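Side-chain contacts in 35 kDa hemin binding protein (Porphyromonas gingivalis, PDB 5Y1A), which probably binds hemin, carries a thioredoxin domain together with a beta-sandwich, and is a cargo of the type IX secretion system: residues 37-42 against 264-269; 163-168 against 180-185; 328-333 against 337-342. All coordinates share one frame; numbering follows the deposited sequence.

Contact 1 of 3, residues 37-42 against 264-269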
loop_
_atom_site.group_PDB
_atom_site.type_symbol
_atom_site.label_atom_id
_atom_site.label_comp_id
_atom_site.label_asym_id
_atom_site.label_seq_id
_atom_site.Cartn_x
_atom_site.Cartn_y
_atom_site.Cartn_z
ATOM N N ASN A 37 6.100 11.140 11.919
ATOM C CA ASN A 37 4.949 10.234 11.807
ATOM C C ASN A 37 5.407 8.859 12.259
ATOM O O ASN A 37 6.565 8.517 12.070
ATOM C CB ASN A 37 4.457 10.138 10.364
ATOM C CG ASN A 37 3.974 11.478 9.835
ATOM O OD1 ASN A 37 3.321 12.224 10.557
ATOM N ND2 ASN A 37 4.306 11.792 8.597
ATOM N N VAL A 38 4.483 8.096 12.832
ATOM C CA VAL A 38 4.781 6.805 13.428
ATOM C C VAL A 38 4.185 5.722 12.551
ATOM O O VAL A 38 3.038 5.821 12.151
ATOM C CB VAL A 38 4.217 6.717 14.864
ATOM C CG1 VAL A 38 4.133 5.216 15.330
ATOM C CG2 VAL A 38 5.107 7.473 15.822
ATOM N N VAL A 39 4.987 4.703 12.246
ATOM C CA VAL A 39 4.522 3.494 11.556
ATOM C C VAL A 39 4.366 2.360 12.565
ATOM O O VAL A 39 5.237 2.144 13.404
ATOM C CB VAL A 39 5.552 3.083 10.442
ATOM C CG1 VAL A 39 5.213 1.713 9.832
ATOM C CG2 VAL A 39 5.626 4.164 9.366
ATOM N N LEU A 40 3.241 1.655 12.499
ATOM C CA LEU A 40 3.046 0.436 13.287
ATOM C C LEU A 40 3.017 -0.707 12.295
ATOM O O LEU A 40 2.363 -0.584 11.254
ATOM C CB LEU A 40 1.724 0.493 14.069
ATOM C CG LEU A 40 1.503 1.728 14.967
ATOM C CD1 LEU A 40 0.191 1.574 15.751
ATOM C CD2 LEU A 40 2.691 1.912 15.920
ATOM N N GLU A 41 3.779 -1.772 12.566
ATOM C CA GLU A 41 3.667 -3.030 11.800
ATOM C C GLU A 41 3.075 -4.069 12.729
ATOM O O GLU A 41 3.667 -4.395 13.751
ATOM C CB GLU A 41 5.040 -3.447 11.206
ATOM C CG GLU A 41 5.462 -2.445 10.108
ATOM C CD GLU A 41 6.901 -2.615 9.672
ATOM O OE1 GLU A 41 7.770 -2.480 10.551
ATOM O OE2 GLU A 41 7.150 -2.888 8.470
ATOM N N VAL A 42 1.867 -4.534 12.388
ATOM C CA VAL A 42 1.143 -5.499 13.198
ATOM C C VAL A 42 1.152 -6.873 12.540
ATOM O O VAL A 42 0.875 -7.014 11.339
ATOM C CB VAL A 42 -0.326 -5.088 13.373
ATOM C CG1 VAL A 42 -1.044 -6.066 14.384
ATOM C CG2 VAL A 42 -0.388 -3.609 13.780
ATOM N N ILE A 264 12.679 5.892 10.403
ATOM C CA ILE A 264 13.074 7.239 10.730
ATOM C C ILE A 264 11.868 8.191 10.537
ATOM O O ILE A 264 11.560 9.009 11.431
ATOM C CB ILE A 264 14.272 7.656 9.872
ATOM C CG1 ILE A 264 15.486 6.771 10.196
ATOM C CG2 ILE A 264 14.634 9.144 10.116
ATOM C CD1 ILE A 264 16.541 6.720 9.047
ATOM N N ASN A 265 11.236 8.130 9.364
ATOM C CA ASN A 265 9.975 8.844 9.171
ATOM C C ASN A 265 9.175 8.225 8.038
ATOM O O ASN A 265 9.666 7.343 7.326
ATOM C CB ASN A 265 10.213 10.330 8.900
ATOM C CG ASN A 265 9.117 11.218 9.485
ATOM O OD1 ASN A 265 8.043 10.749 9.911
ATOM N ND2 ASN A 265 9.383 12.509 9.509
ATOM N N ALA A 266 7.933 8.671 7.887
ATOM C CA ALA A 266 7.011 8.034 6.937
ATOM C C ALA A 266 6.076 9.086 6.355
ATOM O O ALA A 266 5.881 10.151 6.950
ATOM C CB ALA A 266 6.190 7.020 7.661
ATOM N N GLY A 267 5.474 8.750 5.220
ATOM C CA GLY A 267 4.418 9.561 4.615
ATOM C C GLY A 267 3.377 8.601 4.038
ATOM O O GLY A 267 3.683 7.448 3.722
ATOM N N GLN A 268 2.140 9.067 3.904
ATOM C CA GLN A 268 1.067 8.195 3.413
ATOM C C GLN A 268 -0.010 9.017 2.736
ATOM O O GLN A 268 -0.380 10.099 3.216
ATOM C CB GLN A 268 0.444 7.396 4.562
ATOM C CG GLN A 268 -0.631 6.415 4.129
ATOM C CD GLN A 268 -1.233 5.719 5.304
ATOM O OE1 GLN A 268 -0.601 4.862 5.925
ATOM N NE2 GLN A 268 -2.456 6.098 5.640
ATOM N N GLU A 269 -0.501 8.496 1.606
ATOM C CA GLU A 269 -1.560 9.173 0.862
ATOM C C GLU A 269 -2.568 8.146 0.347
ATOM O O GLU A 269 -2.225 6.962 0.161
ATOM C CB GLU A 269 -0.963 9.955 -0.337
ATOM C CG GLU A 269 -0.008 11.134 0.015
ATOM C CD GLU A 269 -0.641 12.286 0.851
ATOM O OE1 GLU A 269 -1.885 12.396 0.958
ATOM O OE2 GLU A 269 0.132 13.081 1.422
#

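Contact 2 of 3, residues 163-168 against 180-185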
loop_
_atom_site.group_PDB
_atom_site.type_symbol
_atom_site.label_atom_id
_atom_site.label_comp_id
_atom_site.label_asym_id
_atom_site.label_seq_id
_atom_site.Cartn_x
_atom_site.Cartn_y
_atom_site.Cartn_z
ATOM N N ALA A 163 3.834 6.299 -8.005
ATOM C CA ALA A 163 4.083 6.884 -6.697
ATOM C C ALA A 163 5.454 7.533 -6.771
ATOM O O ALA A 163 6.452 6.887 -7.113
ATOM C CB ALA A 163 4.032 5.810 -5.603
ATOM N N THR A 164 5.492 8.830 -6.506
ATOM C CA THR A 164 6.754 9.547 -6.484
ATOM C C THR A 164 7.014 9.954 -5.035
ATOM O O THR A 164 6.184 10.635 -4.413
ATOM C CB THR A 164 6.704 10.779 -7.401
ATOM O OG1 THR A 164 6.392 10.342 -8.725
ATOM C CG2 THR A 164 8.054 11.475 -7.418
ATOM N N PHE A 165 8.152 9.497 -4.501
ATOM C CA PHE A 165 8.529 9.735 -3.117
ATOM C C PHE A 165 9.676 10.698 -3.143
ATOM O O PHE A 165 10.708 10.418 -3.747
ATOM C CB PHE A 165 9.000 8.444 -2.436
ATOM C CG PHE A 165 8.052 7.305 -2.606
ATOM C CD1 PHE A 165 6.773 7.394 -2.098
ATOM C CD2 PHE A 165 8.403 6.181 -3.350
ATOM C CE1 PHE A 165 5.871 6.348 -2.257
ATOM C CE2 PHE A 165 7.491 5.122 -3.507
ATOM C CZ PHE A 165 6.221 5.227 -2.971
ATOM N N THR A 166 9.479 11.848 -2.522
ATOM C CA THR A 166 10.511 12.872 -2.492
ATOM C C THR A 166 10.696 13.269 -1.048
ATOM O O THR A 166 9.736 13.354 -0.290
ATOM C CB THR A 166 10.109 14.134 -3.315
ATOM O OG1 THR A 166 8.868 14.645 -2.818
ATOM C CG2 THR A 166 9.969 13.788 -4.819
ATOM N N GLY A 167 11.930 13.537 -0.671
ATOM C CA GLY A 167 12.163 13.896 0.712
ATOM C C GLY A 167 13.524 14.478 0.964
ATOM O O GLY A 167 14.270 14.800 0.034
ATOM N N LYS A 168 13.850 14.635 2.242
ATOM C CA LYS A 168 15.134 15.194 2.644
ATOM C C LYS A 168 15.536 14.599 3.970
ATOM O O LYS A 168 14.679 14.254 4.770
ATOM C CB LYS A 168 15.043 16.713 2.806
ATOM C CG LYS A 168 15.238 17.493 1.526
ATOM C CD LYS A 168 15.449 18.963 1.819
ATOM C CE LYS A 168 15.967 19.698 0.590
ATOM N NZ LYS A 168 15.086 19.492 -0.607
ATOM N N LEU A 180 14.434 2.997 1.631
ATOM C CA LEU A 180 13.020 3.341 1.532
ATOM C C LEU A 180 12.174 2.100 1.230
ATOM O O LEU A 180 12.500 1.296 0.326
ATOM C CB LEU A 180 12.791 4.437 0.481
ATOM C CG LEU A 180 11.345 4.916 0.506
ATOM C CD1 LEU A 180 11.252 6.362 0.855
ATOM C CD2 LEU A 180 10.640 4.580 -0.820
ATOM N N THR A 181 11.125 1.919 2.034
ATOM C CA THR A 181 10.147 0.858 1.795
ATOM C C THR A 181 8.793 1.508 1.542
ATOM O O THR A 181 8.424 2.479 2.213
ATOM C CB THR A 181 10.101 -0.133 2.988
ATOM O OG1 THR A 181 11.349 -0.840 3.047
ATOM C CG2 THR A 181 8.983 -1.152 2.827
ATOM N N ALA A 182 8.049 0.977 0.577
ATOM C CA ALA A 182 6.680 1.454 0.360
ATOM C C ALA A 182 5.732 0.255 0.268
ATOM O O ALA A 182 6.042 -0.781 -0.381
ATOM C CB ALA A 182 6.592 2.325 -0.898
ATOM N N TYR A 183 4.577 0.420 0.900
ATOM C CA TYR A 183 3.513 -0.569 0.896
ATOM C C TYR A 183 2.273 -0.020 0.190
ATOM O O TYR A 183 1.956 1.179 0.292
ATOM C CB TYR A 183 3.064 -0.930 2.334
ATOM C CG TYR A 183 4.101 -1.521 3.255
ATOM C CD1 TYR A 183 5.181 -2.276 2.765
ATOM C CD2 TYR A 183 3.960 -1.384 4.646
ATOM C CE1 TYR A 183 6.116 -2.853 3.673
ATOM C CE2 TYR A 183 4.867 -1.940 5.536
ATOM C CZ TYR A 183 5.951 -2.668 5.049
ATOM O OH TYR A 183 6.858 -3.214 5.946
ATOM N N VAL A 184 1.582 -0.910 -0.528
ATOM C CA VAL A 184 0.187 -0.651 -0.891
ATOM C C VAL A 184 -0.690 -1.341 0.173
ATOM O O VAL A 184 -0.571 -2.550 0.398
ATOM C CB VAL A 184 -0.168 -1.162 -2.301
ATOM C CG1 VAL A 184 -1.623 -0.715 -2.644
ATOM C CG2 VAL A 184 0.828 -0.585 -3.356
ATOM N N LEU A 185 -1.553 -0.550 0.810
ATOM C CA LEU A 185 -2.378 -0.962 1.953
ATOM C C LEU A 185 -3.823 -0.995 1.503
ATOM O O LEU A 185 -4.261 -0.079 0.838
ATOM C CB LEU A 185 -2.216 0.033 3.125
ATOM C CG LEU A 185 -0.763 0.183 3.606
ATOM C CD1 LEU A 185 -0.667 1.281 4.679
ATOM C CD2 LEU A 185 -0.254 -1.152 4.147
#

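Contact 3 of 3, residues 328-333 against 337-342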
loop_
_atom_site.group_PDB
_atom_site.type_symbol
_atom_site.label_atom_id
_atom_site.label_comp_id
_atom_site.label_asym_id
_atom_site.label_seq_id
_atom_site.Cartn_x
_atom_site.Cartn_y
_atom_site.Cartn_z
ATOM N N VAL A 328 -12.462 -2.435 -23.850
ATOM C CA VAL A 328 -13.160 -3.324 -24.756
ATOM C C VAL A 328 -12.186 -4.418 -25.137
ATOM O O VAL A 328 -11.107 -4.133 -25.642
ATOM C CB VAL A 328 -13.631 -2.615 -26.033
ATOM C CG1 VAL A 328 -14.454 -3.579 -26.891
ATOM C CG2 VAL A 328 -14.438 -1.357 -25.678
ATOM N N ARG A 329 -12.576 -5.660 -24.882
ATOM C CA ARG A 329 -11.764 -6.801 -25.274
ATOM C C ARG A 329 -12.408 -7.343 -26.549
ATOM O O ARG A 329 -13.535 -7.851 -26.510
ATOM C CB ARG A 329 -11.733 -7.826 -24.145
ATOM C CG ARG A 329 -10.995 -9.126 -24.441
ATOM C CD ARG A 329 -10.679 -9.867 -23.142
ATOM N NE ARG A 329 -11.819 -10.625 -22.612
ATOM C CZ ARG A 329 -11.848 -11.187 -21.406
ATOM N NH1 ARG A 329 -10.808 -11.068 -20.587
ATOM N NH2 ARG A 329 -12.922 -11.856 -21.005
ATOM N N ILE A 330 -11.715 -7.196 -27.679
ATOM C CA ILE A 330 -12.231 -7.680 -28.965
ATOM C C ILE A 330 -11.326 -8.742 -29.561
ATOM O O ILE A 330 -10.141 -8.499 -29.788
ATOM C CB ILE A 330 -12.370 -6.571 -30.039
ATOM C CG1 ILE A 330 -12.569 -5.191 -29.423
ATOM C CG2 ILE A 330 -13.490 -6.916 -31.016
ATOM C CD1 ILE A 330 -12.646 -4.098 -30.452
ATOM N N THR A 331 -11.902 -9.914 -29.823
ATOM C CA THR A 331 -11.191 -11.009 -30.467
ATOM C C THR A 331 -11.508 -10.923 -31.959
ATOM O O THR A 331 -12.669 -11.003 -32.367
ATOM C CB THR A 331 -11.583 -12.368 -29.883
ATOM O OG1 THR A 331 -11.404 -12.333 -28.461
ATOM C CG2 THR A 331 -10.692 -13.478 -30.453
ATOM N N ALA A 332 -10.469 -10.710 -32.760
ATOM C CA ALA A 332 -10.635 -10.517 -34.198
ATOM C C ALA A 332 -9.370 -10.990 -34.886
ATOM O O ALA A 332 -8.243 -10.691 -34.424
ATOM C CB ALA A 332 -10.892 -9.044 -34.516
ATOM N N ASN A 333 -9.559 -11.735 -35.974
ATOM C CA ASN A 333 -8.447 -12.191 -36.803
ATOM C C ASN A 333 -7.437 -13.010 -35.995
ATOM O O ASN A 333 -6.214 -12.921 -36.206
ATOM C CB ASN A 333 -7.800 -10.983 -37.485
ATOM C CG ASN A 333 -8.825 -10.111 -38.191
ATOM O OD1 ASN A 333 -9.649 -10.612 -38.962
ATOM N ND2 ASN A 333 -8.806 -8.814 -37.906
ATOM N N HIS A 337 -7.564 -8.378 -28.639
ATOM C CA HIS A 337 -7.157 -6.955 -28.516
ATOM C C HIS A 337 -7.822 -6.303 -27.306
ATOM O O HIS A 337 -8.927 -6.694 -26.926
ATOM C CB HIS A 337 -7.628 -6.163 -29.739
ATOM C CG HIS A 337 -7.186 -6.727 -31.054
ATOM N ND1 HIS A 337 -5.976 -6.404 -31.634
ATOM C CD2 HIS A 337 -7.806 -7.564 -31.918
ATOM C CE1 HIS A 337 -5.870 -7.018 -32.799
ATOM N NE2 HIS A 337 -6.961 -7.739 -32.990
ATOM N N PHE A 338 -7.156 -5.312 -26.710
ATOM C CA PHE A 338 -7.708 -4.546 -25.589
ATOM C C PHE A 338 -7.657 -3.072 -25.989
ATOM O O PHE A 338 -6.585 -2.559 -26.305
ATOM C CB PHE A 338 -6.888 -4.772 -24.309
ATOM C CG PHE A 338 -6.928 -6.196 -23.803
ATOM C CD1 PHE A 338 -7.712 -6.537 -22.707
ATOM C CD2 PHE A 338 -6.192 -7.200 -24.439
ATOM C CE1 PHE A 338 -7.765 -7.859 -22.238
ATOM C CE2 PHE A 338 -6.231 -8.513 -23.990
ATOM C CZ PHE A 338 -7.015 -8.847 -22.881
ATOM N N LEU A 339 -8.819 -2.420 -26.023
ATOM C CA LEU A 339 -8.927 -1.015 -26.401
ATOM C C LEU A 339 -9.481 -0.266 -25.212
ATOM O O LEU A 339 -10.377 -0.753 -24.543
ATOM C CB LEU A 339 -9.886 -0.832 -27.571
ATOM C CG LEU A 339 -9.554 -1.210 -29.005
ATOM C CD1 LEU A 339 -10.819 -1.756 -29.611
ATOM C CD2 LEU A 339 -9.078 0.011 -29.796
ATOM N N LYS A 340 -8.916 0.903 -24.932
ATOM C CA LYS A 340 -9.414 1.760 -23.864
ATOM C C LYS A 340 -10.327 2.794 -24.531
ATOM O O LYS A 340 -9.880 3.538 -25.411
ATOM C CB LYS A 340 -8.237 2.429 -23.145
ATOM C CG LYS A 340 -8.599 3.216 -21.893
ATOM C CD LYS A 340 -7.401 4.039 -21.343
ATOM C CE LYS A 340 -6.287 3.177 -20.723
ATOM N NZ LYS A 340 -5.480 3.997 -19.722
ATOM N N VAL A 341 -11.608 2.809 -24.159
ATOM C CA VAL A 341 -12.560 3.776 -24.714
ATOM C C VAL A 341 -13.015 4.757 -23.626
ATOM O O VAL A 341 -13.397 4.339 -22.535
ATOM C CB VAL A 341 -13.790 3.052 -25.329
ATOM C CG1 VAL A 341 -14.858 4.064 -25.727
ATOM C CG2 VAL A 341 -13.344 2.209 -26.542
ATOM N N LEU A 342 -12.978 6.055 -23.919
ATOM C CA LEU A 342 -13.440 7.028 -22.931
ATOM C C LEU A 342 -14.800 7.592 -23.364
ATOM O O LEU A 342 -14.927 8.210 -24.421
ATOM C CB LEU A 342 -12.414 8.143 -22.730
ATOM C CG LEU A 342 -12.659 9.066 -21.530
ATOM C CD1 LEU A 342 -11.320 9.509 -20.943
ATOM C CD2 LEU A 342 -13.464 10.284 -21.908
#

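Contact 1 of 3, residues 37-42 against 264-269
With chi1 at -62°, Asn-37 holds CG beside its own backbone N and anti to its carbonyl carbon, which carries the side-chain amide across to Ala-266. In Val-39 the CG2 branch likewise lies beside the backbone N, and this methyl is the one that meets the CB of Ala-266. The Asn-37 amide donates from ND2 to Ala-266 O at 2.8 Å, nearly straight at 174°, with the acceptor lying in the amide plane. The backbone of Asn-37 is gripped as well: its N donates to Asn-265 OD1 at 2.8 Å, also close to linear. OD1 has a second, weak donor in Ala-266 N, 2.9 Å away, so the buried carbonyl of Asn-265 is shared between the two segments. Its other end, ND2, donates to Lys-35 O and Ala-145 O. Beside these bonds, Val-39 CG2 and Ala-266 CB are pressed together at 3.4 Å, tighter than usual for two methyls. Ile-264 and Asn-265 both face Val-251 in a classic beta bulge of strand 263-270, the outermost strand of its sheet. Strand 34-44 of the thioredoxin-type sheet is thus joined to edge strand 263-270 of the sandwich by side-chain amides bonding to main-chain atoms, with no backbone-to-backbone bond between the two segments; the buried Asn-265 amide uses both its ends, OD1 taking two donors and ND2 giving to two carbonyls.

Contact 2 of 3, residues 163-168 against 180-185
Phe-165 packs on Leu-180 and Ala-182 across the interior of a beta sandwich, a wholly apolar contact between strands 161-169 and 179-186, which belong to different sheets. No hydrogen bond joins the two segments, and even the nearest CA atoms, those of Phe-165 and Leu-180, are 9.1 Å apart, the spacing of layers rather than of paired strands. The phenyl ring bridges this gap. Its CG lies beside the backbone N and anti to the carbonyl carbon (chi1 -51°), which sends the ring toward the opposite sheet. CD2 of Phe-165 lies 3.7 Å from CD2 of Leu-180, while CZ of the ring reaches the CB of Ala-182 at 3.6 Å. Both methyls approach the ring obliquely. The small alanine side chain takes the far end of the ring, and the longer leucine covers the part nearer its stem. Such face-to-face packing of two sheets is consistent with an immunoglobulin-like domain. Around it, Val-147 and Leu-149 of strand 145-153 also touch Phe-165 within its own sheet, Ala-249 of strand 245-252 touches Phe-165 from the second sheet, and Leu-212 of strand 207-220 borders Ala-182.

Contact 3 of 3, residues 328-333 against 337-342
Arg-329 and Phe-338 run side by side from a non-hydrogen-bonded pair of the hairpin formed by strands 324-332 and 335-343. The aliphatic part of the arginine fills the hollow alongside the ring: CG lies over one face, and CD comes to 3.7 Å from Phe-338 CE1. With chi1 at 176°, Arg-329 extends CG away from its backbone N, then bends at chi3; the methylenes CG and CD make the contact, and the guanidinium plane is turned 85° from that of the ring. On the other face of the sheet, Val-328 and Leu-339 stand side by side at a hydrogen-bonded pair, and Val-328 also reaches diagonally along the hairpin, its CG2 bumping against CG2 of Val-341 at 3.8 Å. At the turn end, the imidazole of His-337 is a flat wedge set against the first strand: the carbonyl O of Ile-330 lies at the ring edge, in its plane, 3.3 Å from His-337 CD2, and Ala-332 O sits near NE2 at 3.5 Å. The backbones beneath are held by two bonds at each hydrogen-bonded pair; Val-328 N donates to Leu-339 O at 2.8 Å, and His-337 N to Ile-330 O at 2.8 Å. Val-299 and Tyr-303 touch Ile-330, while Val-288 touches Leu-339. Four backbone bonds hold the two strands in register, and the side chains differ by face: one carries arginine methylenes on an aromatic ring, the other aliphatic groups with the histidine at their margin.

From the N terminus, the chain lays down strand 34-44 of the thioredoxin-type sheet, whose other strands follow by residue 143; strand 263-270 of the sandwich later comes back against it, where contact 1 closes a loop of more than two hundred residues. Within that loop lies contact 2, closing a short excursion between strands 161-169 and 179-186 and joining the two layers of the sandwich. The two contacts also meet directly: Glu-41 OE2 of segment 37-42 and Tyr-183 OH lie 2.6 Å apart, a probable hydrogen bond. Contact 3 follows in series, a local hairpin near the C terminus whose centre is about 41 Å from that of contact 1 and about 34 Å from that of contact 2.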